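Local coordinates for protein geranyltranstransferase (PDB 1RTR) that catalyses the stepwise formation of farnesyl diphosphate, most likely by adding isopentenyl diphosphate to dimethylallyl and then geranyl diphosphate, at residues L141-S145 with G146-M150; I165-E168 with T169-M172; D267-T270 with Q271-E274. All coordinates share one frame; numbering follows the deposited sequence.

Contact 1. Residues L141-S145 with G146-M150; sequences LSIAS and GHVGM
Gly146 meets Ser142 where helix 131-145 runs out. Its N reaches Ser142 O at 3.0 Å, a weak bond because the N-H points well aside from the oxygen (121°), and from here the backbone leaves helical geometry. Just before it, Ser145 OG folds back onto Leu141 O at 2.9 Å; Ser145 N uses the same oxygen from the opposite face of its plane, so the last turn grips this carbonyl twice. His147 turns its side chain away from the helix end, and its ND1 bonds to Glu31 OE2 of the second subunit, which places the bend at the dimer interface. Val148 takes part in two ways. Its N donates a hydrogen bond to a water at 3.1 Å, and the same water donates to Ile143 O at 2.7 Å, bridging the last helical turn to the bend; beside this, Val148 CG2 lies loosely against Ile143 CG2. The whole is a worked case of a short helix-to-helix link in an all-helical prenyl synthase fold: Gly146 to Gly149 form a type I beta turn, and Gly149 is the N-cap residue, right before helix 150-159. Lacking a side chain, Gly149 can bring its CA to 3.3 Å from Ala144 O in a CA-H...O contact. Met150 N takes that oxygen more firmly, at 2.7 Å and 154°, arriving tilted from the carbonyl plane. With CG anti to the backbone N (chi1 174°), the Met150 chain leads off to pack on Ile74 and Tyr77 of helix 65-83 and on Leu181 of helix 179-193.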
loop_
_atom_site.group_PDB
_atom_site.type_symbol
_atom_site.label_atom_id
_atom_site.label_comp_id
_atom_site.label_asym_id
_atom_site.label_seq_id
_atom_site.Cartn_x
_atom_site.Cartn_y
_atom_site.Cartn_z
ATOM N N LEU A 141 -9.679 -0.988 -4.768
ATOM C CA LEU A 141 -8.980 -1.305 -3.527
ATOM C C LEU A 141 -8.242 -0.080 -2.951
ATOM O O LEU A 141 -8.274 0.159 -1.748
ATOM C CB LEU A 141 -8.021 -2.489 -3.724
ATOM C CG LEU A 141 -7.477 -3.185 -2.470
ATOM C CD1 LEU A 141 -8.581 -3.448 -1.442
ATOM C CD2 LEU A 141 -6.753 -4.479 -2.833
ATOM N N SER A 142 -7.582 0.689 -3.808
ATOM C CA SER A 142 -6.780 1.808 -3.324
ATOM C C SER A 142 -7.640 2.939 -2.752
ATOM O O SER A 142 -7.268 3.542 -1.740
ATOM C CB SER A 142 -5.834 2.322 -4.408
ATOM O OG SER A 142 -6.560 2.800 -5.526
ATOM N N ILE A 143 -8.773 3.224 -3.399
ATOM C CA ILE A 143 -9.768 4.153 -2.856
ATOM C C ILE A 143 -10.413 3.617 -1.564
ATOM O O ILE A 143 -10.581 4.360 -0.605
ATOM C CB ILE A 143 -10.864 4.514 -3.921
ATOM C CG1 ILE A 143 -10.262 5.269 -5.118
ATOM C CG2 ILE A 143 -11.968 5.367 -3.308
ATOM C CD1 ILE A 143 -11.157 5.246 -6.365
ATOM N N ALA A 144 -10.773 2.336 -1.539
ATOM C CA ALA A 144 -11.389 1.739 -0.349
ATOM C C ALA A 144 -10.468 1.788 0.874
ATOM O O ALA A 144 -10.942 1.936 2.014
ATOM C CB ALA A 144 -11.835 0.291 -0.625
ATOM N N SER A 145 -9.161 1.667 0.634
ATOM C CA SER A 145 -8.191 1.487 1.703
ATOM C C SER A 145 -7.542 2.798 2.121
ATOM O O SER A 145 -7.025 2.909 3.221
ATOM C CB SER A 145 -7.105 0.479 1.285
ATOM O OG SER A 145 -7.662 -0.785 0.914
ATOM N N GLY A 146 -7.589 3.800 1.251
ATOM C CA GLY A 146 -6.797 4.991 1.455
ATOM C C GLY A 146 -7.361 6.055 2.369
ATOM O O GLY A 146 -8.210 5.791 3.229
ATOM N N HIS A 147 -6.887 7.277 2.163
ATOM C CA HIS A 147 -7.199 8.378 3.060
ATOM C C HIS A 147 -8.689 8.701 3.142
ATOM O O HIS A 147 -9.135 9.167 4.175
ATOM C CB HIS A 147 -6.345 9.613 2.767
ATOM C CG HIS A 147 -6.680 10.299 1.484
ATOM N ND1 HIS A 147 -7.145 11.592 1.438
ATOM C CD2 HIS A 147 -6.592 9.885 0.199
ATOM C CE1 HIS A 147 -7.339 11.945 0.180
ATOM N NE2 HIS A 147 -7.014 10.925 -0.591
ATOM N N VAL A 148 -9.455 8.406 2.096
ATOM C CA VAL A 148 -10.908 8.621 2.132
ATOM C C VAL A 148 -11.701 7.329 2.371
ATOM O O VAL A 148 -12.935 7.330 2.305
ATOM C CB VAL A 148 -11.463 9.399 0.870
ATOM C CG1 VAL A 148 -10.684 10.694 0.633
ATOM C CG2 VAL A 148 -11.482 8.522 -0.384
ATOM N N GLY A 149 -10.983 6.236 2.637
ATOM C CA GLY A 149 -11.578 4.967 3.002
ATOM C C GLY A 149 -11.001 4.500 4.331
ATOM O O GLY A 149 -10.974 5.262 5.323
ATOM N N MET A 150 -10.504 3.257 4.348
ATOM C CA MET A 150 -10.147 2.590 5.588
ATOM C C MET A 150 -9.182 3.383 6.454
ATOM O O MET A 150 -9.434 3.501 7.652
ATOM C CB MET A 150 -9.665 1.153 5.344
ATOM C CG MET A 150 -9.143 0.429 6.589
ATOM S SD MET A 150 -8.378 -1.162 6.194
ATOM C CE MET A 150 -6.790 -0.584 5.732
HETATM O O HOH W 1 -8.820 6.413 -0.251
#

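Contact 2. Residues I165-E168 with T169-M172; sequences IDLE and TLEM
Asp166 and Thr169 meet at the first turn of helix 167-177, where the backbone N-H groups have no preceding carbonyls to receive them. Asp166 supplies a substitute: its CG stands between the backbone N and the carbonyl carbon (chi1 63°), which swings OD1 over the opening turn, and Thr169 N donates to OD1 at 3.1 Å, meeting it nearly along the C-O bond direction. The carboxylate would probably also interact favourably with the positive end of the helix dipole. The return connection runs through water. A single molecule accepts from Asp166 N at 2.9 Å and is hydrogen-bonded to Thr169 OG1 at the same distance, so the N-H of the capping residue is satisfied by the water, which the threonine hydroxyl helps to hold in place. From Leu170 on, the ordinary helical pattern takes over. Leu170 N gives an almost straight bond to Asp166 O (176°), lying in the carbonyl plane; Glu171 N follows with Leu167 O at 3.0 Å and Met172 N with Glu168 O at 2.9 Å, both reaching their oxygens tilted out of plane. The apolar side of the turn is built by Ile165, just ahead of the cap. Its side chain crosses that of Thr169 at about a right angle, CD1 resting 3.9 Å from Thr169 CG2, and the same CD1 touches Leu170 CD2 at 4.1 Å. Leu170 in turn packs on Tyr245 and Leu248, which sets the helix start against helix 245-270. The contact of Ile165, just before the N-cap, with Leu170, the fourth residue of the helix, is a hydrophobic staple, here beside an aspartate N-cap.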
loop_
_atom_site.group_PDB
_atom_site.type_symbol
_atom_site.label_atom_id
_atom_site.label_comp_id
_atom_site.label_asym_id
_atom_site.label_seq_id
_atom_site.Cartn_x
_atom_site.Cartn_y
_atom_site.Cartn_z
ATOM N N ILE A 165 -18.892 12.136 20.430
ATOM C CA ILE A 165 -19.187 12.533 19.061
ATOM C C ILE A 165 -20.640 12.214 18.752
ATOM O O ILE A 165 -21.210 11.313 19.361
ATOM C CB ILE A 165 -18.229 11.811 18.088
ATOM C CG1 ILE A 165 -18.152 10.310 18.404
ATOM C CG2 ILE A 165 -16.833 12.421 18.178
ATOM C CD1 ILE A 165 -17.812 9.440 17.217
ATOM N N ASP A 166 -21.233 12.952 17.817
ATOM C CA ASP A 166 -22.599 12.689 17.369
ATOM C C ASP A 166 -22.723 11.494 16.396
ATOM O O ASP A 166 -21.728 10.876 16.014
ATOM C CB ASP A 166 -23.247 13.961 16.800
ATOM C CG ASP A 166 -22.538 14.500 15.567
ATOM O OD1 ASP A 166 -22.033 13.711 14.750
ATOM O OD2 ASP A 166 -22.469 15.720 15.308
ATOM N N LEU A 167 -23.952 11.180 15.995
ATOM C CA LEU A 167 -24.222 9.989 15.197
ATOM C C LEU A 167 -23.737 10.069 13.744
ATOM O O LEU A 167 -23.405 9.038 13.157
ATOM C CB LEU A 167 -25.717 9.628 15.250
ATOM C CG LEU A 167 -26.155 8.292 14.640
ATOM C CD1 LEU A 167 -25.589 7.119 15.437
ATOM C CD2 LEU A 167 -27.664 8.204 14.545
ATOM N N GLU A 168 -23.704 11.264 13.154
ATOM C CA GLU A 168 -23.173 11.375 11.796
ATOM C C GLU A 168 -21.671 11.084 11.762
ATOM O O GLU A 168 -21.189 10.470 10.821
ATOM C CB GLU A 168 -23.495 12.709 11.103
ATOM C CG GLU A 168 -24.068 13.782 11.992
ATOM C CD GLU A 168 -24.928 14.777 11.229
ATOM O OE1 GLU A 168 -24.356 15.760 10.689
ATOM O OE2 GLU A 168 -26.170 14.584 11.184
ATOM N N THR A 169 -20.959 11.513 12.801
ATOM C CA THR A 169 -19.542 11.225 12.971
ATOM C C THR A 169 -19.288 9.726 13.165
ATOM O O THR A 169 -18.458 9.140 12.462
ATOM C CB THR A 169 -18.958 12.055 14.152
ATOM O OG1 THR A 169 -19.121 13.449 13.872
ATOM C CG2 THR A 169 -17.421 11.889 14.262
ATOM N N LEU A 170 -19.998 9.132 14.125
ATOM C CA LEU A 170 -19.957 7.690 14.381
ATOM C C LEU A 170 -20.185 6.856 13.110
ATOM O O LEU A 170 -19.485 5.871 12.863
ATOM C CB LEU A 170 -21.006 7.315 15.425
ATOM C CG LEU A 170 -20.747 6.205 16.448
ATOM C CD1 LEU A 170 -21.676 5.057 16.190
ATOM C CD2 LEU A 170 -19.292 5.717 16.501
ATOM N N GLU A 171 -21.162 7.262 12.310
ATOM C CA GLU A 171 -21.474 6.548 11.088
ATOM C C GLU A 171 -20.421 6.764 10.013
ATOM O O GLU A 171 -20.098 5.825 9.276
ATOM C CB GLU A 171 -22.851 6.935 10.573
ATOM C CG GLU A 171 -23.975 6.295 11.365
ATOM C CD GLU A 171 -25.322 6.827 10.948
ATOM O OE1 GLU A 171 -25.442 8.061 10.732
ATOM O OE2 GLU A 171 -26.256 6.012 10.823
ATOM N N MET A 172 -19.901 7.991 9.933
ATOM C CA MET A 172 -18.776 8.313 9.067
ATOM C C MET A 172 -17.576 7.403 9.376
ATOM O O MET A 172 -16.962 6.859 8.456
ATOM C CB MET A 172 -18.390 9.795 9.183
ATOM C CG MET A 172 -17.309 10.281 8.204
ATOM S SD MET A 172 -17.747 10.003 6.454
ATOM C CE MET A 172 -18.679 11.542 6.126
HETATM O O HOH W 2 -19.405 14.728 16.435
#

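Contact 3. Residues D267-T270 with Q271-E274; sequences DELT and QIDE
Leu269 and Ile272 each hold the gamma carbon of the main branch (CG and CG1) anti to the carbonyl carbon (chi1 -65° and -82°); with these torsions, and with the chain turning out of the helix between them, the two side chains run side by side in the same direction and Leu269 CD2 comes to lie 3.9 Å from Ile272 CD1. The setting is the C-terminal end of the long helix 245-270 as the chain passes into the loop before helix 279-289. Here the hydrogen bonding tightens from four residues to three, as commonly happens where an alpha-helix comes to its close. The bond still spaced by four, Gln271 N to Asp267 O, is weak and stretched to 3.5 Å, while the same N donates to Glu268 O at 3.2 Å. Ile272 N then reaches Leu269 O at 3.0 Å with a fairly straight N-H (159°). In both of these shorter-spaced bonds the donor stands above the carbonyl plane and is not aligned with a lone pair. The apolar pair is buried: Leu269 also packs on Tyr206 of helix 197-227 and on Leu281 and Leu282 of helix 279-289, so this one residue joins the helix end to two neighbours. On another side, Glu268 and Gln271 touch His202 of helix 197-227. The turn brings the branched carbon of the isoleucine close over the backbone, with Ile272 CB 3.4 Å from Leu269 O.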
loop_
_atom_site.group_PDB
_atom_site.type_symbol
_atom_site.label_atom_id
_atom_site.label_comp_id
_atom_site.label_asym_id
_atom_site.label_seq_id
_atom_site.Cartn_x
_atom_site.Cartn_y
_atom_site.Cartn_z
ATOM N N ASP A 267 -34.068 -5.765 1.217
ATOM C CA ASP A 267 -34.827 -5.072 0.183
ATOM C C ASP A 267 -34.021 -5.084 -1.098
ATOM O O ASP A 267 -34.501 -5.534 -2.122
ATOM C CB ASP A 267 -35.135 -3.632 0.611
ATOM C CG ASP A 267 -36.301 -3.023 -0.148
ATOM O OD1 ASP A 267 -36.559 -1.809 0.012
ATOM O OD2 ASP A 267 -37.023 -3.680 -0.920
ATOM N N GLU A 268 -32.773 -4.628 -1.012
ATOM C CA GLU A 268 -31.903 -4.439 -2.183
ATOM C C GLU A 268 -31.645 -5.714 -2.997
ATOM O O GLU A 268 -31.633 -5.686 -4.229
ATOM C CB GLU A 268 -30.583 -3.774 -1.768
ATOM C CG GLU A 268 -30.671 -2.259 -1.635
ATOM C CD GLU A 268 -31.076 -1.558 -2.927
ATOM O OE1 GLU A 268 -31.355 -0.328 -2.887
ATOM O OE2 GLU A 268 -31.113 -2.237 -3.986
ATOM N N LEU A 269 -31.459 -6.823 -2.291
ATOM C CA LEU A 269 -31.370 -8.132 -2.918
ATOM C C LEU A 269 -32.603 -8.488 -3.749
ATOM O O LEU A 269 -32.453 -8.965 -4.880
ATOM C CB LEU A 269 -31.075 -9.210 -1.876
ATOM C CG LEU A 269 -29.707 -9.096 -1.195
ATOM C CD1 LEU A 269 -29.533 -10.184 -0.161
ATOM C CD2 LEU A 269 -28.551 -9.113 -2.200
ATOM N N THR A 270 -33.811 -8.237 -3.226
ATOM C CA THR A 270 -35.044 -8.540 -3.977
ATOM C C THR A 270 -35.198 -7.712 -5.252
ATOM O O THR A 270 -36.053 -8.007 -6.089
ATOM C CB THR A 270 -36.348 -8.417 -3.113
ATOM O OG1 THR A 270 -36.721 -7.037 -2.980
ATOM C CG2 THR A 270 -36.154 -8.914 -1.673
ATOM N N GLN A 271 -34.381 -6.678 -5.412
ATOM C CA GLN A 271 -34.427 -5.886 -6.638
ATOM C C GLN A 271 -33.410 -6.339 -7.688
ATOM O O GLN A 271 -33.403 -5.829 -8.815
ATOM C CB GLN A 271 -34.282 -4.391 -6.325
ATOM C CG GLN A 271 -35.606 -3.625 -6.268
ATOM C CD GLN A 271 -36.696 -4.377 -5.505
ATOM O OE1 GLN A 271 -36.594 -4.563 -4.287
ATOM N NE2 GLN A 271 -37.731 -4.820 -6.221
ATOM N N ILE A 272 -32.554 -7.294 -7.324
ATOM C CA ILE A 272 -31.585 -7.835 -8.275
ATOM C C ILE A 272 -32.317 -8.761 -9.250
ATOM O O ILE A 272 -33.120 -9.598 -8.825
ATOM C CB ILE A 272 -30.421 -8.543 -7.545
ATOM C CG1 ILE A 272 -29.384 -7.508 -7.095
ATOM C CG2 ILE A 272 -29.753 -9.579 -8.448
ATOM C CD1 ILE A 272 -28.598 -7.899 -5.871
ATOM N N ASP A 273 -32.055 -8.591 -10.546
ATOM C CA ASP A 273 -32.775 -9.339 -11.580
ATOM C C ASP A 273 -32.634 -10.868 -11.425
ATOM O O ASP A 273 -31.600 -11.373 -10.960
ATOM C CB ASP A 273 -32.465 -8.783 -12.988
ATOM C CG ASP A 273 -31.903 -9.820 -13.954
ATOM O OD1 ASP A 273 -32.410 -10.969 -14.021
ATOM O OD2 ASP A 273 -30.957 -9.537 -14.729
ATOM N N GLU A 274 -33.697 -11.583 -11.804
ATOM C CA GLU A 274 -33.934 -12.953 -11.333
ATOM C C GLU A 274 -32.952 -14.037 -11.802
ATOM O O GLU A 274 -32.902 -15.120 -11.211
ATOM C CB GLU A 274 -35.398 -13.362 -11.575
ATOM C CG GLU A 274 -35.728 -13.895 -12.970
ATOM C CD GLU A 274 -36.627 -15.131 -12.918
ATOM O OE1 GLU A 274 -37.875 -14.963 -12.855
ATOM O OE2 GLU A 274 -36.083 -16.268 -12.924
#

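The three contacts follow one another along the chain, and each marks a place where a helix of this predominantly helical fold starts or stops. Contact 1 joins helix 131-145 to helix 150-159, contact 2 opens helix 167-177, and contact 3 closes helix 245-270. None touches another: the centres of contacts 1 and 2 lie about 19 Å apart, and the centre of contact 3 lies about 27 Å from that of contact 1 and about 29 Å from that of contact 2. The start of helix 245-270 nonetheless packs against contact 2, and its end forms contact 3. Local contacts thus fix helix ends at separate places, with contact 1 and Met172 of contact 2 also meeting the second subunit.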